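Local coordinates for nucleoporin NUP170 (Chaetomium thermophilum, PDB 5HAX), which is a nucleoporin that probably contributes, as a large structural subunit, to the inner scaffold of the nuclear pore complex, at residues 141-146 with 198-203; 177-180 with 186-189; 194-199 with 223-228; 244-247 with 251-254. All blocks are in the same frame, centred on the assembly; numbering follows the deposited sequence.

How the contacts relate
All four contacts belong to three successive four-stranded blades of the N-terminal beta-propeller, spanning residues 114-170, 178-217 and 230-268. Contact 1 packs the first of these blades against the second. Contact 2 is the hairpin of strands 178-181 and 187-190, nested in the chain loop closed by contact 1, their centres about 9 Å apart. Contact 3 follows contact 2 along the chain, shares His198 and Glu199 with contact 1, and brings a turn of the second blade to the linker leading into the third. Contact 4, the hairpin 244-254, comes last, its centre about 11 Å from that of contact 3. Pairing within blades and packing between them together build this part of the propeller.

Contact 1: 141-146 with 198-203; sequences SEIILL and HEIFYQ
Tyr202 OH, at the far end of the ring against which Leu145 packs, is hydrogen-bonded to the backbone N of Lys123, so a buried ring has its one polar atom satisfied. The setting is a beta-propeller: strand 142-146 belongs to one four-stranded blade and strand 198-202 to the next, and they face each other as layers rather than pairing. Their axes pass 10.2 Å apart at an angle of 44°, a gap wide enough to be filled by side chains from both sheets.

Four buried residues do the filling. Ile200 carries CG1 beside its backbone N and then runs on extended (chi2 -172°), which drives CD1 across to Ile143. Ile200 CD1 meets Ile143 CG2 at 3.3 Å, closer than carbons usually come, a value to be read with caution, and also lies 3.7 Å from Ile143 CB. Branched isoleucines suit such a layer because they fill space close to an extended backbone. Leu145, branched one carbon further out, offers one methyl: its CD1 approaches the Tyr202 ring obliquely, 3.9 Å from Tyr202 CG, and lies 4.3 Å from Ile200 CG2. Ile187, on the strand beside 198-202, also touches both Leu145 and Tyr202 and continues the apolar layer. The closest touch on the ring is Leu145 CD1 to Tyr202 CD2, at 3.6 Å.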
loop_
_atom_site.group_PDB
_atom_site.type_symbol
_atom_site.label_atom_id
_atom_site.label_comp_id
_atom_site.label_asym_id
_atom_site.label_seq_id
_atom_site.Cartn_x
_atom_site.Cartn_y
_atom_site.Cartn_z
ATOM N N SER A 141 3.228 2.837 -35.448
ATOM C CA SER A 141 2.170 2.841 -36.450
ATOM C C SER A 141 0.771 2.665 -35.877
ATOM O O SER A 141 -0.187 3.141 -36.488
ATOM C CB SER A 141 2.422 1.730 -37.483
ATOM O OG SER A 141 1.467 1.773 -38.527
ATOM N N GLU A 142 0.620 2.010 -34.726
ATOM C CA GLU A 142 -0.710 1.710 -34.207
ATOM C C GLU A 142 -0.618 1.346 -32.731
ATOM O O GLU A 142 0.464 1.093 -32.195
ATOM C CB GLU A 142 -1.356 0.569 -34.999
ATOM C CG GLU A 142 -0.550 -0.723 -34.955
ATOM C CD GLU A 142 -1.055 -1.768 -35.930
ATOM O OE1 GLU A 142 -0.341 -2.770 -36.147
ATOM O OE2 GLU A 142 -2.163 -1.587 -36.479
ATOM N N ILE A 143 -1.784 1.325 -32.083
ATOM C CA ILE A 143 -1.947 0.796 -30.732
ATOM C C ILE A 143 -2.819 -0.449 -30.823
ATOM O O ILE A 143 -3.832 -0.459 -31.533
ATOM C CB ILE A 143 -2.575 1.822 -29.767
ATOM C CG1 ILE A 143 -1.692 3.070 -29.648
ATOM C CG2 ILE A 143 -2.772 1.196 -28.391
ATOM C CD1 ILE A 143 -1.979 4.130 -30.691
ATOM N N ILE A 144 -2.436 -1.487 -30.085
ATOM C CA ILE A 144 -3.063 -2.802 -30.164
ATOM C C ILE A 144 -3.535 -3.195 -28.770
ATOM O O ILE A 144 -2.782 -3.070 -27.797
ATOM C CB ILE A 144 -2.087 -3.853 -30.724
ATOM C CG1 ILE A 144 -1.551 -3.402 -32.089
ATOM C CG2 ILE A 144 -2.770 -5.211 -30.840
ATOM C CD1 ILE A 144 -0.310 -4.143 -32.534
ATOM N N LEU A 145 -4.776 -3.668 -28.679
ATOM C CA LEU A 145 -5.344 -4.167 -27.433
ATOM C C LEU A 145 -5.398 -5.687 -27.472
ATOM O O LEU A 145 -5.852 -6.271 -28.462
ATOM C CB LEU A 145 -6.747 -3.607 -27.204
ATOM C CG LEU A 145 -6.906 -2.088 -27.237
ATOM C CD1 LEU A 145 -8.356 -1.718 -26.966
ATOM C CD2 LEU A 145 -5.976 -1.419 -26.235
ATOM N N LEU A 146 -4.937 -6.322 -26.395
ATOM C CA LEU A 146 -5.013 -7.767 -26.239
ATOM C C LEU A 146 -5.689 -8.097 -24.918
ATOM O O LEU A 146 -5.399 -7.481 -23.888
ATOM C CB LEU A 146 -3.626 -8.417 -26.278
ATOM C CG LEU A 146 -2.847 -8.323 -27.589
ATOM C CD1 LEU A 146 -1.497 -9.008 -27.448
ATOM C CD2 LEU A 146 -3.634 -8.932 -28.736
ATOM N N HIS A 198 -4.326 11.606 -25.513
ATOM C CA HIS A 198 -5.318 10.873 -26.280
ATOM C C HIS A 198 -5.976 9.825 -25.394
ATOM O O HIS A 198 -5.440 9.432 -24.355
ATOM C CB HIS A 198 -4.687 10.193 -27.501
ATOM C CG HIS A 198 -4.029 11.141 -28.454
ATOM N ND1 HIS A 198 -2.754 11.627 -28.261
ATOM C CD2 HIS A 198 -4.468 11.685 -29.613
ATOM C CE1 HIS A 198 -2.436 12.431 -29.259
ATOM N NE2 HIS A 198 -3.460 12.485 -30.094
ATOM N N GLU A 199 -7.153 9.377 -25.824
ATOM C CA GLU A 199 -7.876 8.304 -25.158
ATOM C C GLU A 199 -8.318 7.292 -26.200
ATOM O O GLU A 199 -8.729 7.665 -27.303
ATOM C CB GLU A 199 -9.098 8.830 -24.385
ATOM C CG GLU A 199 -9.912 7.730 -23.703
ATOM C CD GLU A 199 -10.963 8.266 -22.750
ATOM O OE1 GLU A 199 -11.173 9.496 -22.718
ATOM O OE2 GLU A 199 -11.578 7.453 -22.026
ATOM N N ILE A 200 -8.216 6.012 -25.852
ATOM C CA ILE A 200 -8.678 4.924 -26.706
ATOM C C ILE A 200 -10.019 4.443 -26.172
ATOM O O ILE A 200 -10.139 4.090 -24.992
ATOM C CB ILE A 200 -7.659 3.773 -26.760
ATOM C CG1 ILE A 200 -6.387 4.244 -27.474
ATOM C CG2 ILE A 200 -8.269 2.554 -27.470
ATOM C CD1 ILE A 200 -5.385 3.147 -27.756
ATOM N N PHE A 201 -11.025 4.438 -27.039
ATOM C CA PHE A 201 -12.331 3.869 -26.746
ATOM C C PHE A 201 -12.450 2.508 -27.419
ATOM O O PHE A 201 -11.878 2.274 -28.486
ATOM C CB PHE A 201 -13.455 4.780 -27.240
ATOM C CG PHE A 201 -13.400 6.172 -26.687
ATOM C CD1 PHE A 201 -13.960 6.466 -25.456
ATOM C CD2 PHE A 201 -12.796 7.190 -27.403
ATOM C CE1 PHE A 201 -13.914 7.749 -24.946
ATOM C CE2 PHE A 201 -12.747 8.471 -26.901
ATOM C CZ PHE A 201 -13.307 8.755 -25.671
ATOM N N TYR A 202 -13.198 1.608 -26.788
ATOM C CA TYR A 202 -13.511 0.344 -27.433
ATOM C C TYR A 202 -14.808 -0.213 -26.864
ATOM O O TYR A 202 -15.164 0.048 -25.710
ATOM C CB TYR A 202 -12.368 -0.673 -27.290
ATOM C CG TYR A 202 -12.056 -1.120 -25.877
ATOM C CD1 TYR A 202 -12.687 -2.226 -25.324
ATOM C CD2 TYR A 202 -11.108 -0.454 -25.111
ATOM C CE1 TYR A 202 -12.397 -2.646 -24.039
ATOM C CE2 TYR A 202 -10.811 -0.868 -23.825
ATOM C CZ TYR A 202 -11.457 -1.964 -23.295
ATOM O OH TYR A 202 -11.165 -2.377 -22.016
ATOM N N GLN A 203 -15.511 -0.975 -27.698
ATOM C CA GLN A 203 -16.807 -1.532 -27.348
ATOM C C GLN A 203 -16.942 -2.906 -27.989
ATOM O O GLN A 203 -16.223 -3.249 -28.931
ATOM C CB GLN A 203 -17.952 -0.619 -27.798
ATOM C CG GLN A 203 -17.986 -0.375 -29.300
ATOM C CD GLN A 203 -19.032 0.644 -29.700
ATOM O OE1 GLN A 203 -19.883 1.025 -28.897
ATOM N NE2 GLN A 203 -18.971 1.097 -30.947
#

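Contact 2: 177-180 with 186-189; sequences SFIV and RIFL
Phe188, whose CB packs on Val180, sends its ring back along its own strand, placing CZ 3.6 Å above one face of the Arg186 guanidinium, offset toward the rim. Two of that group's nitrogens are also engaged: NE in a salt bridge with Glu199, NH2 in a hydrogen bond to Lys261 O. On the other strand, the Phe178 ring has Ser177 CB 3.9 Å above its centre.

These strands form the first beta hairpin of a propeller blade. Val180 and Phe188 are its hydrogen-bonded pair: Phe188 N donates to Val180 O at 3.0 Å and almost straight (177°), while Val180 N returns a bond to Phe188 O at 3.2 Å. Ile179 and Leu189 form the adjoining non-hydrogen-bonded pair. Their side chains lie side by side, Ile179 CG1 3.7 Å from Leu189 CD2, and Ile179 CG2 also meets Ile187 CG2 at 4.0 Å. Before them, Ser177 and Phe178 both face Gly190 in a classic beta bulge.

Ile179 and Ile187 meet preceding strand 114-120, and Val180 following strand 230-236; being apolar suits them to this, and beta-branching favours extended backbone. The chemistry implies a sheet held internally by backbone bonds and joined to its neighbours largely by apolar packing, with Arg186 adding a polar tie.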
loop_
_atom_site.group_PDB
_atom_site.type_symbol
_atom_site.label_atom_id
_atom_site.label_comp_id
_atom_site.label_asym_id
_atom_site.label_seq_id
_atom_site.Cartn_x
_atom_site.Cartn_y
_atom_site.Cartn_z
ATOM N N SER A 177 4.646 7.030 -25.628
ATOM C CA SER A 177 5.617 6.479 -24.694
ATOM C C SER A 177 5.044 6.233 -23.308
ATOM O O SER A 177 5.735 5.642 -22.471
ATOM C CB SER A 177 6.832 7.414 -24.559
ATOM O OG SER A 177 7.611 7.426 -25.742
ATOM N N PHE A 178 3.814 6.665 -23.042
ATOM C CA PHE A 178 3.203 6.538 -21.725
ATOM C C PHE A 178 1.759 6.100 -21.896
ATOM O O PHE A 178 1.003 6.723 -22.647
ATOM C CB PHE A 178 3.278 7.864 -20.958
ATOM C CG PHE A 178 4.641 8.498 -20.982
ATOM C CD1 PHE A 178 5.676 7.970 -20.228
ATOM C CD2 PHE A 178 4.889 9.618 -21.761
ATOM C CE1 PHE A 178 6.936 8.546 -20.250
ATOM C CE2 PHE A 178 6.143 10.201 -21.787
ATOM C CZ PHE A 178 7.169 9.665 -21.032
ATOM N N ILE A 179 1.387 5.022 -21.208
ATOM C CA ILE A 179 0.028 4.494 -21.214
ATOM C C ILE A 179 -0.389 4.277 -19.768
ATOM O O ILE A 179 0.355 3.668 -18.990
ATOM C CB ILE A 179 -0.075 3.170 -21.997
ATOM C CG1 ILE A 179 0.529 3.311 -23.396
ATOM C CG2 ILE A 179 -1.531 2.712 -22.076
ATOM C CD1 ILE A 179 0.738 1.983 -24.100
ATOM N N VAL A 180 -1.571 4.774 -19.406
ATOM C CA VAL A 180 -2.117 4.584 -18.068
ATOM C C VAL A 180 -3.583 4.195 -18.187
ATOM O O VAL A 180 -4.270 4.566 -19.143
ATOM C CB VAL A 180 -1.960 5.847 -17.188
ATOM C CG1 VAL A 180 -0.488 6.137 -16.944
ATOM C CG2 VAL A 180 -2.654 7.045 -17.826
ATOM N N ARG A 186 -10.605 2.941 -18.646
ATOM C CA ARG A 186 -10.262 3.998 -19.588
ATOM C C ARG A 186 -8.758 4.005 -19.837
ATOM O O ARG A 186 -7.965 3.842 -18.907
ATOM C CB ARG A 186 -10.718 5.358 -19.057
ATOM C CG ARG A 186 -12.216 5.464 -18.823
ATOM C CD ARG A 186 -12.618 6.863 -18.383
ATOM N NE ARG A 186 -12.521 7.831 -19.472
ATOM C CZ ARG A 186 -12.896 9.105 -19.382
ATOM N NH1 ARG A 186 -13.397 9.577 -18.249
ATOM N NH2 ARG A 186 -12.771 9.910 -20.428
ATOM N N ILE A 187 -8.370 4.200 -21.097
ATOM C CA ILE A 187 -6.975 4.112 -21.532
ATOM C C ILE A 187 -6.551 5.474 -22.071
ATOM O O ILE A 187 -7.124 5.961 -23.053
ATOM C CB ILE A 187 -6.788 3.023 -22.603
ATOM C CG1 ILE A 187 -7.193 1.652 -22.049
ATOM C CG2 ILE A 187 -5.345 2.997 -23.093
ATOM C CD1 ILE A 187 -7.255 0.562 -23.100
ATOM N N PHE A 188 -5.535 6.072 -21.446
ATOM C CA PHE A 188 -5.004 7.369 -21.845
ATOM C C PHE A 188 -3.568 7.230 -22.347
ATOM O O PHE A 188 -2.795 6.410 -21.841
ATOM C CB PHE A 188 -5.048 8.363 -20.679
ATOM C CG PHE A 188 -6.440 8.723 -20.235
ATOM C CD1 PHE A 188 -7.221 9.583 -20.987
ATOM C CD2 PHE A 188 -6.963 8.208 -19.060
ATOM C CE1 PHE A 188 -8.500 9.920 -20.579
ATOM C CE2 PHE A 188 -8.242 8.541 -18.646
ATOM C CZ PHE A 188 -9.010 9.399 -19.408
ATOM N N LEU A 189 -3.212 8.057 -23.339
ATOM C CA LEU A 189 -1.928 7.966 -24.026
ATOM C C LEU A 189 -1.251 9.329 -24.106
ATOM O O LEU A 189 -1.910 10.365 -24.226
ATOM C CB LEU A 189 -2.088 7.431 -25.456
ATOM C CG LEU A 189 -2.943 6.186 -25.681
ATOM C CD1 LEU A 189 -3.111 5.967 -27.175
ATOM C CD2 LEU A 189 -2.328 4.962 -25.025
#

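Contact 3: 194-199 with 223-228; sequences DTDIHE and GSRQQE
An Asx turn at Asp194, in the loop between strands 187-190 and 198-202 of one propeller blade, meets Glu228 at the end of the linker that leads into the next blade. Within the turn, Asp196 N donates to Asp194 OD2 at 3.0 Å, reaching the anti side of the carboxylate 18° out of its plane. Aspartate suits this place because its side chain is short enough to reach the backbone N two residues on, while its OD1 is hydrogen-bonded to Ser174 OG.

Glu228 O takes a CA-H...O contact from Asp194, with Asp194 CA and Glu228 O 3.2 Å apart. The same oxygen lies 3.5 Å from Thr195 CG2, a methyl that also crosses the Glu228 stem obliquely, 3.6 Å from Glu228 CG. Thr195 turns OG1 into the place between its backbone N and carbonyl carbon (chi1 64°), which leaves CG2 to face the linker. Glu228 is extended, and its carboxylate reaches the hairpin of strands 241-246 and 251-255, with a salt bridge from OE1 to Arg252 and a hydrogen bond from OE2 to Ser246. Its aliphatic part therefore serves the packing and its charged end the neighbouring blade.

At the more exposed end, Asp196 OD2 stands near the plane of the Arg225 guanidinium but 4.4 Å from Arg225 NH1, so any attraction is probably weak; it is hydrogen-bonded to Asn217. Arg225 is poorly ordered, and its place may depend partly on a crystal contact. A water joins them, donating to Asp196 OD1 at 2.9 Å and accepting from Arg225 NH1 at 3.2 Å.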
loop_
_atom_site.group_PDB
_atom_site.type_symbol
_atom_site.label_atom_id
_atom_site.label_comp_id
_atom_site.label_asym_id
_atom_site.label_seq_id
_atom_site.Cartn_x
_atom_site.Cartn_y
_atom_site.Cartn_z
ATOM N N ASP A 194 4.650 15.832 -28.179
ATOM C CA ASP A 194 3.889 17.005 -27.771
ATOM C C ASP A 194 3.287 16.687 -26.406
ATOM O O ASP A 194 3.547 15.628 -25.829
ATOM C CB ASP A 194 2.817 17.358 -28.802
ATOM C CG ASP A 194 1.997 16.154 -29.222
ATOM O OD1 ASP A 194 2.095 15.743 -30.398
ATOM O OD2 ASP A 194 1.265 15.609 -28.373
ATOM N N THR A 195 2.479 17.613 -25.895
ATOM C CA THR A 195 1.827 17.451 -24.602
ATOM C C THR A 195 0.384 16.977 -24.724
ATOM O O THR A 195 -0.332 16.951 -23.717
ATOM C CB THR A 195 1.867 18.764 -23.815
ATOM O OG1 THR A 195 1.117 19.770 -24.508
ATOM C CG2 THR A 195 3.298 19.241 -23.621
ATOM N N ASP A 196 -0.057 16.598 -25.922
ATOM C CA ASP A 196 -1.439 16.173 -26.102
ATOM C C ASP A 196 -1.694 14.849 -25.395
ATOM O O ASP A 196 -0.817 13.986 -25.304
ATOM C CB ASP A 196 -1.779 16.014 -27.583
ATOM C CG ASP A 196 -1.702 17.313 -28.350
ATOM O OD1 ASP A 196 -1.597 18.384 -27.717
ATOM O OD2 ASP A 196 -1.759 17.255 -29.594
ATOM N N ILE A 197 -2.922 14.687 -24.912
ATOM C CA ILE A 197 -3.373 13.454 -24.278
ATOM C C ILE A 197 -4.489 12.866 -25.127
ATOM O O ILE A 197 -5.475 13.550 -25.427
ATOM C CB ILE A 197 -3.843 13.701 -22.834
ATOM C CG1 ILE A 197 -2.628 14.031 -21.963
ATOM C CG2 ILE A 197 -4.575 12.473 -22.282
ATOM C CD1 ILE A 197 -2.971 14.468 -20.572
ATOM N N HIS A 198 -4.326 11.606 -25.513
ATOM C CA HIS A 198 -5.318 10.873 -26.280
ATOM C C HIS A 198 -5.976 9.825 -25.394
ATOM O O HIS A 198 -5.440 9.432 -24.355
ATOM C CB HIS A 198 -4.687 10.193 -27.501
ATOM C CG HIS A 198 -4.029 11.141 -28.454
ATOM N ND1 HIS A 198 -2.754 11.627 -28.261
ATOM C CD2 HIS A 198 -4.468 11.685 -29.613
ATOM C CE1 HIS A 198 -2.436 12.431 -29.259
ATOM N NE2 HIS A 198 -3.460 12.485 -30.094
ATOM N N GLU A 199 -7.153 9.377 -25.824
ATOM C CA GLU A 199 -7.876 8.304 -25.158
ATOM C C GLU A 199 -8.318 7.292 -26.200
ATOM O O GLU A 199 -8.729 7.665 -27.303
ATOM C CB GLU A 199 -9.098 8.830 -24.385
ATOM C CG GLU A 199 -9.912 7.730 -23.703
ATOM C CD GLU A 199 -10.963 8.266 -22.750
ATOM O OE1 GLU A 199 -11.173 9.496 -22.718
ATOM O OE2 GLU A 199 -11.578 7.453 -22.026
ATOM N N GLY A 223 -3.111 26.498 -33.775
ATOM C CA GLY A 223 -2.335 27.723 -33.801
ATOM C C GLY A 223 -0.865 27.497 -33.488
ATOM O O GLY A 223 -0.288 26.442 -33.770
ATOM N N SER A 224 -0.253 28.518 -32.894
ATOM C CA SER A 224 1.169 28.485 -32.579
ATOM C C SER A 224 1.414 27.629 -31.344
ATOM O O SER A 224 0.735 27.785 -30.323
ATOM C CB SER A 224 1.692 29.904 -32.352
ATOM O OG SER A 224 3.079 29.896 -32.058
ATOM N N ARG A 225 2.389 26.726 -31.439
ATOM C CA ARG A 225 2.747 25.838 -30.341
ATOM C C ARG A 225 4.259 25.703 -30.284
ATOM O O ARG A 225 4.893 25.398 -31.297
ATOM C CB ARG A 225 2.102 24.458 -30.514
ATOM C CG ARG A 225 0.604 24.440 -30.275
ATOM C CD ARG A 225 -0.000 23.110 -30.687
ATOM N NE ARG A 225 -0.080 22.972 -32.139
ATOM C CZ ARG A 225 -0.386 21.844 -32.771
ATOM N NH1 ARG A 225 -0.636 20.735 -32.084
ATOM N NH2 ARG A 225 -0.438 21.819 -34.096
ATOM N N GLN A 226 4.828 25.930 -29.103
ATOM C CA GLN A 226 6.257 25.770 -28.883
ATOM C C GLN A 226 6.583 24.314 -28.551
ATOM O O GLN A 226 5.703 23.505 -28.251
ATOM C CB GLN A 226 6.728 26.695 -27.759
ATOM C CG GLN A 226 6.526 28.176 -28.052
ATOM C CD GLN A 226 6.827 29.058 -26.854
ATOM O OE1 GLN A 226 7.874 28.929 -26.219
ATOM N NE2 GLN A 226 5.902 29.958 -26.535
ATOM N N GLN A 227 7.871 23.980 -28.617
ATOM C CA GLN A 227 8.303 22.620 -28.321
ATOM C C GLN A 227 8.112 22.308 -26.841
ATOM O O GLN A 227 8.559 23.061 -25.971
ATOM C CB GLN A 227 9.766 22.413 -28.707
ATOM C CG GLN A 227 10.320 21.097 -28.171
ATOM C CD GLN A 227 11.694 20.753 -28.699
ATOM O OE1 GLN A 227 12.685 21.402 -28.363
ATOM N NE2 GLN A 227 11.764 19.711 -29.517
ATOM N N GLU A 228 7.459 21.182 -26.565
ATOM C CA GLU A 228 7.242 20.675 -25.216
ATOM C C GLU A 228 6.603 19.300 -25.343
ATOM O O GLU A 228 5.730 19.108 -26.188
ATOM C CB GLU A 228 6.340 21.613 -24.396
ATOM C CG GLU A 228 6.228 21.234 -22.923
ATOM C CD GLU A 228 5.250 22.107 -22.150
ATOM O OE1 GLU A 228 4.524 22.906 -22.776
ATOM O OE2 GLU A 228 5.206 21.991 -20.909
HETATM O O HOH W 1 0.298 20.107 -29.075
#

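Contact 4: 244-247 with 251-254; sequences SLSN and IRTY
Arg252 leaves its strand with CB 3.5 Å from OG of Ser244, its partner across the beta hairpin of strands 241-246 and 251-255, the two middle strands of a propeller blade. CG and CD continue past the same hydroxyl, each 4.0 Å away, because the chain stays extended as far as NE. There the polar contacts begin: NE forms a salt bridge with Glu267, NH2 reaches Glu228, and NH1 donates to a water at 2.9 Å. Ser246 CB sits in the guanidinium plane at its edge, 3.9 Å from NH1. With acidic partners at two nitrogens, the buried charge is probably well compensated and the group's rotation restricted.

Backbone bonds hold the two residues opposite each other. Ser244 N donates to Arg252 O at 3.0 Å, and Arg252 N returns a bond to Ser244 O. On the opposite face of the sheet, Leu245 and Ile251 cross and pack toward Leu296 of strand 293-298, as apolar residues should between sheets.

Serine suits position 244 because it is small enough to lie beside the arginine stem yet can bind water. Its OG bridges to Arg252 NH1 through a water 2.7 Å from Ser244 OG, and to Tyr254 OH through a second, which lies 2.8 Å from Ser244 OG.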
loop_
_atom_site.group_PDB
_atom_site.type_symbol
_atom_site.label_atom_id
_atom_site.label_comp_id
_atom_site.label_asym_id
_atom_site.label_seq_id
_atom_site.Cartn_x
_atom_site.Cartn_y
_atom_site.Cartn_z
ATOM N N SER A 244 -0.285 15.130 -15.985
ATOM C CA SER A 244 0.849 14.982 -16.890
ATOM C C SER A 244 2.005 15.849 -16.409
ATOM O O SER A 244 1.795 16.944 -15.871
ATOM C CB SER A 244 0.485 15.361 -18.333
ATOM O OG SER A 244 0.485 16.766 -18.521
ATOM N N LEU A 245 3.220 15.347 -16.606
ATOM C CA LEU A 245 4.450 16.084 -16.351
ATOM C C LEU A 245 5.173 16.284 -17.674
ATOM O O LEU A 245 5.335 15.331 -18.442
ATOM C CB LEU A 245 5.344 15.330 -15.365
ATOM C CG LEU A 245 6.681 15.986 -15.006
ATOM C CD1 LEU A 245 6.455 17.293 -14.265
ATOM C CD2 LEU A 245 7.535 15.038 -14.173
ATOM N N SER A 246 5.596 17.516 -17.942
ATOM C CA SER A 246 6.264 17.842 -19.193
ATOM C C SER A 246 7.773 17.940 -18.988
ATOM O O SER A 246 8.282 17.930 -17.865
ATOM C CB SER A 246 5.723 19.152 -19.773
ATOM O OG SER A 246 6.456 20.268 -19.296
ATOM N N ASN A 247 8.490 18.030 -20.111
ATOM C CA ASN A 247 9.941 18.166 -20.078
ATOM C C ASN A 247 10.380 19.519 -19.544
ATOM O O ASN A 247 11.540 19.667 -19.146
ATOM C CB ASN A 247 10.522 17.968 -21.474
ATOM C CG ASN A 247 10.128 19.080 -22.421
ATOM O OD1 ASN A 247 8.944 19.333 -22.639
ATOM N ND2 ASN A 247 11.119 19.773 -22.964
ATOM N N ILE A 251 3.202 21.034 -14.788
ATOM C CA ILE A 251 2.243 20.069 -14.258
ATOM C C ILE A 251 0.859 20.470 -14.751
ATOM O O ILE A 251 0.387 21.577 -14.461
ATOM C CB ILE A 251 2.274 20.019 -12.723
ATOM C CG1 ILE A 251 3.672 19.649 -12.221
ATOM C CG2 ILE A 251 1.234 19.029 -12.203
ATOM C CD1 ILE A 251 3.826 19.757 -10.714
ATOM N N ARG A 252 0.207 19.570 -15.480
ATOM C CA ARG A 252 -1.147 19.781 -15.969
ATOM C C ARG A 252 -2.093 18.802 -15.288
ATOM O O ARG A 252 -1.770 17.620 -15.138
ATOM C CB ARG A 252 -1.211 19.610 -17.489
ATOM C CG ARG A 252 -0.455 20.686 -18.260
ATOM C CD ARG A 252 -0.443 20.402 -19.756
ATOM N NE ARG A 252 0.070 21.531 -20.530
ATOM C CZ ARG A 252 1.360 21.765 -20.767
ATOM N NH1 ARG A 252 2.292 20.956 -20.282
ATOM N NH2 ARG A 252 1.718 22.819 -21.488
ATOM N N THR A 253 -3.251 19.303 -14.863
ATOM C CA THR A 253 -4.275 18.503 -14.200
ATOM C C THR A 253 -5.510 18.446 -15.088
ATOM O O THR A 253 -5.985 19.483 -15.562
ATOM C CB THR A 253 -4.642 19.086 -12.832
ATOM O OG1 THR A 253 -3.464 19.199 -12.024
ATOM C CG2 THR A 253 -5.670 18.203 -12.114
ATOM N N TYR A 254 -6.019 17.236 -15.307
ATOM C CA TYR A 254 -7.217 17.000 -16.103
ATOM C C TYR A 254 -8.256 16.302 -15.237
ATOM O O TYR A 254 -7.911 15.460 -14.403
ATOM C CB TYR A 254 -6.907 16.141 -17.335
ATOM C CG TYR A 254 -5.870 16.727 -18.266
ATOM C CD1 TYR A 254 -4.517 16.649 -17.966
ATOM C CD2 TYR A 254 -6.243 17.345 -19.450
ATOM C CE1 TYR A 254 -3.564 17.180 -18.815
ATOM C CE2 TYR A 254 -5.297 17.877 -20.309
ATOM C CZ TYR A 254 -3.960 17.791 -19.988
ATOM O OH TYR A 254 -3.015 18.318 -20.835
HETATM O O HOH W 2 2.409 18.710 -18.400
HETATM O O HOH W 3 -0.385 17.135 -21.147
#